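Local coordinates for protein DNA polymerase III, beta subunit (Thermotoga maritima, PDB 1VPK) that probably encircles DNA as a ring-shaped head-to-tail homodimer and tethers DNA polymerases and other proteins to it, giving them processivity, at residues T27-A32 / A43-E48; Y55-D60 / G64-V69; N167-E172 / L178-S183; K272-S277 / M301-K306. One frame throughout, in Å; residues are numbered along the deposited sequence.

Interaction 1 (T27-A32 / A43-E48); sequences TIASKA and AGFLFE
S30 and F45 bring the two backbones nearest, with 8.0 Å between S30 CA and F45 CA, a spacing that is bridged by side chains and by no hydrogen bond. The touching is done by the rim of the F45 ring. With its CG anti to the carbonyl carbon (chi1 -63°), F45 carries the ring across to the other segment, where F45 CE1 meets A29 CB at 3.8 Å. The neighbouring ring atom F45 CZ lies 4.1 Å from S30 CB, and S30 CA also sits at the ring edge, near its plane. This illustrates helix-on-sheet packing in a ring protein whose family carries its helices on the inner side and its sheets outside: a phenylalanine of strand 44-50 reaches across to helix 19-29 and also touches I87 and Q88 of helix 87-91. The hydroxyl of S30 turns back to its own segment, S30 OG donating to T27 O at 2.7 Å from 26° out of the carbonyl plane. S30 N approaches T27 O from the same face of that plane in a longer bond, 3.3 Å. N215 ND2, on helix 207-218, gives T27 O a further hydrogen bond, tying this corner of the N-terminal domain to the central one.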
# COMPACT_ATOMS: atom_id res chain seq x y z
N THR A 27 8.27 10.78 17.57
CA THR A 27 7.11 10.68 16.70
C THR A 27 6.28 11.94 16.75
O THR A 27 5.85 12.46 15.71
CB THR A 27 6.24 9.45 17.12
OG1 THR A 27 7.02 8.28 16.96
CG2 THR A 27 5.03 9.30 16.26
N ILE A 28 6.06 12.44 17.95
CA ILE A 28 5.26 13.63 18.13
C ILE A 28 5.83 14.86 17.45
O ILE A 28 5.09 15.65 16.86
CB ILE A 28 5.04 13.94 19.62
CG1 ILE A 28 4.04 12.94 20.13
CG2 ILE A 28 4.50 15.40 19.82
CD1 ILE A 28 3.92 12.86 21.64
N ALA A 29 7.14 15.04 17.57
CA ALA A 29 7.86 16.14 16.93
C ALA A 29 8.05 16.03 15.43
O ALA A 29 8.27 17.06 14.78
CB ALA A 29 9.22 16.33 17.61
N SER A 30 7.92 14.83 14.89
CA SER A 30 8.39 14.52 13.56
C SER A 30 7.71 15.29 12.44
O SER A 30 8.35 15.55 11.45
CB SER A 30 8.31 13.02 13.25
OG SER A 30 6.98 12.60 13.30
N LYS A 31 6.44 15.68 12.60
CA LYS A 31 5.75 16.31 11.49
C LYS A 31 5.94 17.85 11.45
O LYS A 31 5.37 18.55 10.61
CB LYS A 31 4.28 15.89 11.44
CG LYS A 31 4.09 14.41 11.08
CD LYS A 31 2.76 14.18 10.43
CE LYS A 31 2.57 12.78 9.78
NZ LYS A 31 1.26 12.87 8.95
N ALA A 32 6.77 18.36 12.33
CA ALA A 32 7.20 19.76 12.31
C ALA A 32 8.57 19.89 11.59
O ALA A 32 9.05 21.00 11.38
CB ALA A 32 7.28 20.29 13.69
N ALA A 43 15.68 19.79 8.79
CA ALA A 43 15.17 18.46 8.53
C ALA A 43 15.66 17.50 9.62
O ALA A 43 15.41 16.27 9.56
CB ALA A 43 15.60 18.01 7.10
N GLY A 44 16.36 18.06 10.63
CA GLY A 44 16.78 17.32 11.81
C GLY A 44 16.09 17.74 13.10
O GLY A 44 15.49 18.84 13.18
N PHE A 45 16.16 16.84 14.11
CA PHE A 45 15.71 17.13 15.47
C PHE A 45 16.81 17.81 16.25
O PHE A 45 17.97 17.35 16.25
CB PHE A 45 15.36 15.84 16.25
CG PHE A 45 14.25 15.08 15.66
CD1 PHE A 45 12.94 15.48 15.88
CD2 PHE A 45 14.49 13.95 14.92
CE1 PHE A 45 11.87 14.77 15.35
CE2 PHE A 45 13.42 13.23 14.36
CZ PHE A 45 12.12 13.66 14.55
N LEU A 46 16.45 18.86 16.96
CA LEU A 46 17.31 19.37 18.02
C LEU A 46 17.19 18.47 19.26
O LEU A 46 16.10 18.28 19.76
CB LEU A 46 16.92 20.80 18.40
CG LEU A 46 17.76 21.44 19.52
CD1 LEU A 46 19.09 21.83 19.04
CD2 LEU A 46 17.08 22.64 20.07
N PHE A 47 18.33 17.95 19.74
CA PHE A 47 18.41 17.29 21.05
C PHE A 47 19.15 18.28 21.94
O PHE A 47 20.27 18.71 21.61
CB PHE A 47 19.20 15.98 21.02
CG PHE A 47 18.43 14.78 20.50
CD1 PHE A 47 17.44 14.90 19.55
CD2 PHE A 47 18.75 13.53 20.95
CE1 PHE A 47 16.76 13.81 19.07
CE2 PHE A 47 18.04 12.37 20.47
CZ PHE A 47 17.07 12.51 19.55
N GLU A 48 18.54 18.65 23.06
CA GLU A 48 19.17 19.53 24.01
C GLU A 48 19.07 18.97 25.42
O GLU A 48 17.99 18.66 25.89
CB GLU A 48 18.49 20.88 23.96
CG GLU A 48 19.23 21.90 24.74
CD GLU A 48 18.76 23.32 24.52
OE1 GLU A 48 17.69 23.54 23.88
OE2 GLU A 48 19.49 24.21 25.03

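Interaction 2 (Y55-D60 / G64-V69); sequences YICATD and GVKATV
The ring of Y55 has the K66 side chain over one face and polar oxygens at its edge. K66 CE stands 3.9 Å from the ring centroid of Y55 in a CH-pi contact, and K66 NZ follows at 4.5 Å, only 9° off the ring normal, a cation-pi pair. At the rim, near the ring plane, T68 OG1 lies 3.3 Å from Y55 CE1, and A67 O is also found at this edge. K66 gets there by an extended chain that starts with CG anti to the backbone N (chi1 -173°); on the way K66 CG brushes C57 SG at 3.7 Å. Replaced by an alanine, Y55 would probably leave the K66 ammonium without its aromatic mate and its chain freer to swing. The two strands form a beta hairpin, running antiparallel at 167°, in which I56 with A67 and A58 with V65 are the hydrogen-bonded pairs. The hairpin belongs to a sheet that passes on through strand 241-246 and so continues from the N-terminal into the central domain. On the other face of the sheet from Y55, I56 CD1 packs against V69 CG2 at 3.6 Å, and L22 and I26 of helix 19-29 cover I56. Where the hairpin turns, T59 OG1 is hydrogen-bonded to T63 O and L61 N, while D60 makes a salt bridge to K208.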
# COMPACT_ATOMS: atom_id res chain seq x y z
N TYR A 55 15.28 17.97 26.10
CA TYR A 55 14.26 18.39 25.11
C TYR A 55 14.63 17.88 23.70
O TYR A 55 15.83 17.88 23.29
CB TYR A 55 14.18 19.92 25.01
CG TYR A 55 13.98 20.60 26.31
CD1 TYR A 55 12.74 20.66 26.89
CD2 TYR A 55 15.05 21.21 26.96
CE1 TYR A 55 12.56 21.27 28.10
CE2 TYR A 55 14.86 21.84 28.17
CZ TYR A 55 13.62 21.85 28.72
OH TYR A 55 13.40 22.48 29.92
N ILE A 56 13.60 17.45 22.98
CA ILE A 56 13.69 17.19 21.54
C ILE A 56 12.79 18.22 20.83
O ILE A 56 11.60 18.38 21.20
CB ILE A 56 13.19 15.80 21.24
CG1 ILE A 56 14.19 14.76 21.82
CG2 ILE A 56 13.00 15.60 19.74
CD1 ILE A 56 13.64 13.32 21.84
N CYS A 57 13.37 18.94 19.85
CA CYS A 57 12.63 19.96 19.07
C CYS A 57 12.67 19.72 17.56
O CYS A 57 13.59 19.08 17.02
CB CYS A 57 13.18 21.34 19.35
SG CYS A 57 13.22 21.79 21.11
N ALA A 58 11.67 20.26 16.88
CA ALA A 58 11.68 20.27 15.41
C ALA A 58 10.95 21.54 14.98
O ALA A 58 10.00 21.98 15.66
CB ALA A 58 10.97 19.11 14.90
N THR A 59 11.41 22.13 13.89
CA THR A 59 10.70 23.24 13.29
C THR A 59 11.00 23.32 11.81
O THR A 59 12.08 22.94 11.36
CB THR A 59 11.08 24.57 13.96
OG1 THR A 59 10.21 25.61 13.50
CG2 THR A 59 12.55 25.00 13.64
N ASP A 60 10.06 23.89 11.09
CA ASP A 60 10.27 24.40 9.74
C ASP A 60 10.11 25.90 9.66
O ASP A 60 9.92 26.43 8.59
CB ASP A 60 9.28 23.74 8.79
CG ASP A 60 7.84 24.07 9.11
OD1 ASP A 60 7.56 24.98 9.91
OD2 ASP A 60 6.96 23.39 8.53
N GLY A 64 6.71 24.93 15.18
CA GLY A 64 7.79 24.52 16.08
C GLY A 64 7.24 23.66 17.19
O GLY A 64 6.11 23.92 17.72
N VAL A 65 7.98 22.62 17.55
CA VAL A 65 7.57 21.71 18.61
C VAL A 65 8.72 21.58 19.57
O VAL A 65 9.85 21.35 19.12
CB VAL A 65 7.30 20.32 18.09
CG1 VAL A 65 6.94 19.36 19.28
CG2 VAL A 65 6.20 20.33 17.09
N LYS A 66 8.44 21.74 20.86
CA LYS A 66 9.42 21.53 21.92
C LYS A 66 8.80 20.48 22.85
O LYS A 66 7.80 20.74 23.53
CB LYS A 66 9.67 22.84 22.67
CG LYS A 66 10.80 22.77 23.70
CD LYS A 66 11.00 24.08 24.46
CE LYS A 66 12.27 24.01 25.28
NZ LYS A 66 12.60 25.29 26.02
N ALA A 67 9.38 19.27 22.80
CA ALA A 67 8.94 18.13 23.58
C ALA A 67 9.90 17.90 24.74
O ALA A 67 11.14 17.73 24.56
CB ALA A 67 8.89 16.93 22.66
N THR A 68 9.35 17.89 25.95
CA THR A 68 10.12 17.55 27.13
C THR A 68 10.11 16.01 27.28
O THR A 68 9.05 15.38 27.27
CB THR A 68 9.58 18.29 28.33
OG1 THR A 68 9.69 19.70 28.07
CG2 THR A 68 10.36 17.98 29.60
N VAL A 69 11.32 15.42 27.32
CA VAL A 69 11.46 13.97 27.41
C VAL A 69 11.58 13.60 28.90
O VAL A 69 12.40 14.15 29.65
CB VAL A 69 12.68 13.48 26.62
CG1 VAL A 69 12.69 11.94 26.53
CG2 VAL A 69 12.64 14.04 25.21

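Interaction 3 (N167-E172 / L178-S183); sequences NGVFWE and LRLVAS
A methyl of L180 rests on the flat indole face of W171: L180 CD2 lies 3.6 Å from the centroid of the five-membered ring of W171, 14° off the normal, a CH-pi contact. Both side chains leave their strands with CG anti to the carbonyl carbon, which stands them side by side, pointing the same way. L178 CD1 comes obliquely to W171 CE3 at 3.9 Å, and the two leucines make a ledge against which the indole lies. Nearer the backbone of L180, V169 CG1 settles against L180 CB at 4.0 Å. F203 stacks on W171, while M149 and V150 of helix 143-153 pack against L180, so this apolar side of the hairpin lies under helix. A glycine at W171 would probably open a gap beside L180 and L178 and leave F203 without its stacking partner. The antiparallel strands are joined by paired hydrogen bonds between F170 and V181 and between E172 and R179; F170 N to V181 O, at 2.8 Å, is almost straight at 174°. On the other side of the hairpin E172 and R179 lie alongside each other, their carboxylate and guanidinium planes 56° apart. E172 OE1 is 4.6 Å from R179 NH1 and well out of the guanidinium plane, so any attraction is probably one of charge alone. Instead, Y255 OH bonds to both E172 OE2 and R179 NH1, and E192 makes a salt bridge with R179 NE. The chemistry implies a two-sided hairpin: beyond the backbone ladder, shape matching packs one side, and on the other a tyrosine hydroxyl probably steadies two charges not paired directly.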
# COMPACT_ATOMS: atom_id res chain seq x y z
N ASN A 167 -4.96 26.20 1.71
CA ASN A 167 -3.99 25.20 2.11
C ASN A 167 -3.90 25.16 3.65
O ASN A 167 -2.89 25.55 4.26
CB ASN A 167 -2.62 25.54 1.49
CG ASN A 167 -1.55 24.47 1.80
OD1 ASN A 167 -0.50 24.80 2.30
ND2 ASN A 167 -1.85 23.19 1.50
N GLY A 168 -4.99 24.72 4.27
CA GLY A 168 -5.10 24.77 5.71
C GLY A 168 -6.51 24.58 6.21
O GLY A 168 -7.43 24.26 5.43
N VAL A 169 -6.67 24.76 7.51
CA VAL A 169 -7.95 24.64 8.17
C VAL A 169 -8.19 25.92 8.95
O VAL A 169 -7.32 26.43 9.65
CB VAL A 169 -8.00 23.46 9.16
CG1 VAL A 169 -9.41 23.37 9.85
CG2 VAL A 169 -7.65 22.14 8.47
N PHE A 170 -9.41 26.41 8.80
CA PHE A 170 -9.85 27.66 9.40
C PHE A 170 -10.55 27.34 10.70
O PHE A 170 -11.44 26.48 10.76
CB PHE A 170 -10.76 28.41 8.40
CG PHE A 170 -11.07 29.84 8.79
CD1 PHE A 170 -10.05 30.77 8.94
CD2 PHE A 170 -12.38 30.25 8.98
CE1 PHE A 170 -10.34 32.07 9.30
CE2 PHE A 170 -12.67 31.57 9.35
CZ PHE A 170 -11.66 32.47 9.49
N TRP A 171 -10.16 28.05 11.76
CA TRP A 171 -10.74 27.88 13.07
C TRP A 171 -11.59 29.09 13.39
O TRP A 171 -11.10 30.21 13.30
CB TRP A 171 -9.64 27.77 14.14
CG TRP A 171 -8.70 26.62 14.01
CD1 TRP A 171 -7.99 26.25 12.91
CD2 TRP A 171 -8.30 25.73 15.07
NE1 TRP A 171 -7.21 25.13 13.20
CE2 TRP A 171 -7.40 24.80 14.52
CE3 TRP A 171 -8.64 25.62 16.43
CZ2 TRP A 171 -6.80 23.79 15.29
CZ3 TRP A 171 -8.10 24.59 17.17
CH2 TRP A 171 -7.17 23.70 16.60
N GLU A 172 -12.84 28.86 13.82
CA GLU A 172 -13.71 29.91 14.32
C GLU A 172 -14.19 29.59 15.72
O GLU A 172 -14.86 28.56 15.95
CB GLU A 172 -14.95 30.06 13.46
CG GLU A 172 -14.68 30.60 12.09
CD GLU A 172 -15.96 30.63 11.26
OE1 GLU A 172 -16.98 31.11 11.76
OE2 GLU A 172 -15.94 30.14 10.14
N LEU A 178 -16.66 25.82 18.84
CA LEU A 178 -15.56 25.76 17.89
C LEU A 178 -16.06 25.15 16.62
O LEU A 178 -16.74 24.12 16.63
CB LEU A 178 -14.42 24.88 18.42
CG LEU A 178 -13.25 24.57 17.49
CD1 LEU A 178 -12.45 25.82 17.26
CD2 LEU A 178 -12.34 23.50 18.09
N ARG A 179 -15.68 25.79 15.52
CA ARG A 179 -15.95 25.30 14.18
C ARG A 179 -14.64 25.28 13.44
O ARG A 179 -13.87 26.22 13.51
CB ARG A 179 -16.91 26.24 13.46
CG ARG A 179 -17.19 25.90 12.00
CD ARG A 179 -18.12 26.94 11.31
NE ARG A 179 -19.48 26.95 11.81
CZ ARG A 179 -20.48 27.65 11.23
NH1 ARG A 179 -20.26 28.35 10.13
NH2 ARG A 179 -21.68 27.61 11.72
N LEU A 180 -14.44 24.19 12.71
CA LEU A 180 -13.36 24.04 11.81
C LEU A 180 -13.88 23.92 10.39
O LEU A 180 -14.88 23.25 10.16
CB LEU A 180 -12.60 22.75 12.14
CG LEU A 180 -11.93 22.64 13.50
CD1 LEU A 180 -11.12 21.31 13.54
CD2 LEU A 180 -11.03 23.86 13.76
N VAL A 181 -13.18 24.55 9.45
CA VAL A 181 -13.59 24.55 8.05
C VAL A 181 -12.38 24.34 7.16
O VAL A 181 -11.34 24.90 7.39
CB VAL A 181 -14.25 25.89 7.63
CG1 VAL A 181 -15.00 25.73 6.27
CG2 VAL A 181 -15.25 26.33 8.66
N ALA A 182 -12.56 23.54 6.13
CA ALA A 182 -11.51 23.36 5.13
C ALA A 182 -12.16 23.24 3.78
O ALA A 182 -13.26 22.68 3.66
CB ALA A 182 -10.66 22.09 5.45
N SER A 183 -11.46 23.75 2.77
CA SER A 183 -11.97 23.72 1.40
C SER A 183 -10.82 23.79 0.41
O SER A 183 -9.75 24.30 0.75
CB SER A 183 -12.87 24.92 1.15
OG SER A 183 -13.28 24.95 -0.21
O HOH W 1 -8.95 24.93 3.54

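Interaction 4 (K272-S277 / M301-K306); sequences KELRES and MRLVSK
Apolar contact is carried by three side chains: L274 of the helix meets M301 and L303 of the strand. L274 CD1 lies 4.1 Å from M301 CE and equally far from L303 CD1, and the L274 side chain crosses each of the two at about a right angle, so one leucine methyl bears on two neighbours of the same strand face. M301 runs out from its strand with CG anti to the backbone N (chi1 -176°) and bends at its last torsion (chi3 62°), which brings CE round to the leucine. The polar-to-apolar part belongs to S277, whose OG sits 3.4 Å from L303 CG and 3.6 Å from L303 CD1. That hydroxyl is hydrogen-bonded to D315 OD2 on strand 311-318, the strand next to 300-307 in the sheet. Charged pairs stay away from the interface: K272 NZ and E276 OE2 form a long salt bridge of 3.6 Å along the helix, and R302 pairs with E295. No hydrogen bond joins the two segments; their axes stay 10.7 Å apart and run within 23° of parallel. Here helix 271-285 lies on a four-stranded antiparallel sheet of the C-terminal domain, and L278 and V281 of the same helix also touch L303. The helix is therefore seated on the strand by dispersion and shape, while the buried hydroxyl of S277 finds its hydrogen bond in the neighbouring strand.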
# COMPACT_ATOMS: atom_id res chain seq x y z
N LYS A 272 -23.26 3.10 2.63
CA LYS A 272 -22.72 1.89 1.97
C LYS A 272 -23.24 1.72 0.53
O LYS A 272 -22.46 1.47 -0.36
CB LYS A 272 -23.09 0.65 2.77
CG LYS A 272 -22.62 -0.69 2.23
CD LYS A 272 -23.19 -1.82 3.05
CE LYS A 272 -22.54 -3.15 2.73
NZ LYS A 272 -21.11 -3.22 3.21
N GLU A 273 -24.54 1.90 0.34
CA GLU A 273 -25.25 1.78 -0.98
C GLU A 273 -24.72 2.75 -2.04
O GLU A 273 -24.35 2.37 -3.15
CB GLU A 273 -26.77 2.02 -0.73
CG GLU A 273 -27.69 2.29 -1.93
CD GLU A 273 -29.21 2.52 -1.57
OE1 GLU A 273 -29.62 3.02 -0.46
OE2 GLU A 273 -30.02 2.22 -2.49
N LEU A 274 -24.60 4.00 -1.65
CA LEU A 274 -24.03 4.99 -2.55
C LEU A 274 -22.54 4.79 -2.78
O LEU A 274 -22.07 4.99 -3.90
CB LEU A 274 -24.27 6.36 -1.97
CG LEU A 274 -23.83 7.55 -2.84
CD1 LEU A 274 -24.49 7.53 -4.18
CD2 LEU A 274 -24.14 8.83 -2.09
N ARG A 275 -21.77 4.49 -1.73
CA ARG A 275 -20.33 4.17 -1.89
C ARG A 275 -20.12 3.04 -2.89
O ARG A 275 -19.27 3.12 -3.77
CB ARG A 275 -19.72 3.81 -0.53
CG ARG A 275 -18.22 3.47 -0.49
CD ARG A 275 -17.86 2.39 0.61
NE ARG A 275 -18.51 2.69 1.90
CZ ARG A 275 -18.90 1.80 2.83
NH1 ARG A 275 -18.69 0.50 2.67
NH2 ARG A 275 -19.51 2.25 3.93
N GLU A 276 -20.94 2.00 -2.80
CA GLU A 276 -20.81 0.88 -3.71
C GLU A 276 -21.20 1.26 -5.14
O GLU A 276 -20.61 0.81 -6.12
CB GLU A 276 -21.62 -0.32 -3.18
CG GLU A 276 -20.97 -0.98 -1.99
CD GLU A 276 -21.84 -2.06 -1.31
OE1 GLU A 276 -23.03 -2.27 -1.67
OE2 GLU A 276 -21.32 -2.67 -0.35
N SER A 277 -22.21 2.09 -5.27
CA SER A 277 -22.66 2.57 -6.58
C SER A 277 -21.59 3.45 -7.19
O SER A 277 -21.28 3.32 -8.38
CB SER A 277 -23.97 3.37 -6.43
OG SER A 277 -24.49 3.74 -7.69
N MET A 301 -32.43 6.92 -7.89
CA MET A 301 -31.48 7.80 -8.45
C MET A 301 -30.63 6.93 -9.36
O MET A 301 -30.20 5.87 -8.92
CB MET A 301 -30.68 8.36 -7.28
CG MET A 301 -29.70 9.34 -7.58
SD MET A 301 -29.06 10.13 -6.08
CE MET A 301 -28.28 8.84 -5.15
N ARG A 302 -30.45 7.31 -10.62
CA ARG A 302 -29.53 6.61 -11.52
C ARG A 302 -28.21 7.35 -11.58
O ARG A 302 -28.20 8.58 -11.71
CB ARG A 302 -30.10 6.51 -12.94
CG ARG A 302 -31.50 5.83 -13.05
CD ARG A 302 -32.11 6.07 -14.43
NE ARG A 302 -31.85 4.97 -15.37
CZ ARG A 302 -31.56 5.10 -16.67
NH1 ARG A 302 -31.42 6.29 -17.25
NH2 ARG A 302 -31.34 4.01 -17.42
N LEU A 303 -27.11 6.62 -11.48
CA LEU A 303 -25.79 7.19 -11.61
C LEU A 303 -25.24 6.77 -12.97
O LEU A 303 -25.23 5.59 -13.29
CB LEU A 303 -24.81 6.73 -10.50
CG LEU A 303 -25.05 6.87 -8.99
CD1 LEU A 303 -23.81 7.20 -8.22
CD2 LEU A 303 -26.15 7.81 -8.66
N VAL A 304 -24.77 7.73 -13.76
CA VAL A 304 -24.38 7.45 -15.12
C VAL A 304 -22.99 7.98 -15.37
O VAL A 304 -22.70 9.15 -15.06
CB VAL A 304 -25.37 8.11 -16.11
CG1 VAL A 304 -24.89 7.91 -17.59
CG2 VAL A 304 -26.75 7.55 -15.88
N SER A 305 -22.13 7.13 -15.92
CA SER A 305 -20.81 7.61 -16.41
C SER A 305 -20.52 7.06 -17.81
O SER A 305 -20.90 5.94 -18.16
CB SER A 305 -19.71 7.29 -15.37
OG SER A 305 -18.48 7.94 -15.71
N LYS A 306 -19.86 7.87 -18.64
CA LYS A 306 -19.58 7.47 -20.01
C LYS A 306 -18.15 7.80 -20.33
O LYS A 306 -17.62 8.81 -19.89
CB LYS A 306 -20.49 8.17 -21.02
CG LYS A 306 -21.94 8.09 -20.69
CD LYS A 306 -22.82 8.81 -21.74
CE LYS A 306 -24.30 8.83 -21.25
NZ LYS A 306 -25.24 9.09 -22.41

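Overall arrangement
Interactions 1 and 2 are one piece of the N-terminal domain, their centres 6 Å apart: E48 O meets Y55 N at 2.8 Å in a probable hydrogen bond that pairs strands 44-50 and 53-59, and A32 CB packs on V65 CG2 at 3.6 Å. Interaction 3, in the central domain, lies about 25 Å from interaction 2 between centres; interaction 4, in the C-terminal domain, is about 30 Å from interaction 3, centre to centre. Interactions 1 and 4 are about 45 Å apart, on opposite sides of the chain's centre. Continuity comes from shared sheets: that of interaction 2 extends to strand 137-142, and that of interaction 3 to strand 265-270, just before helix 271-285 of interaction 4.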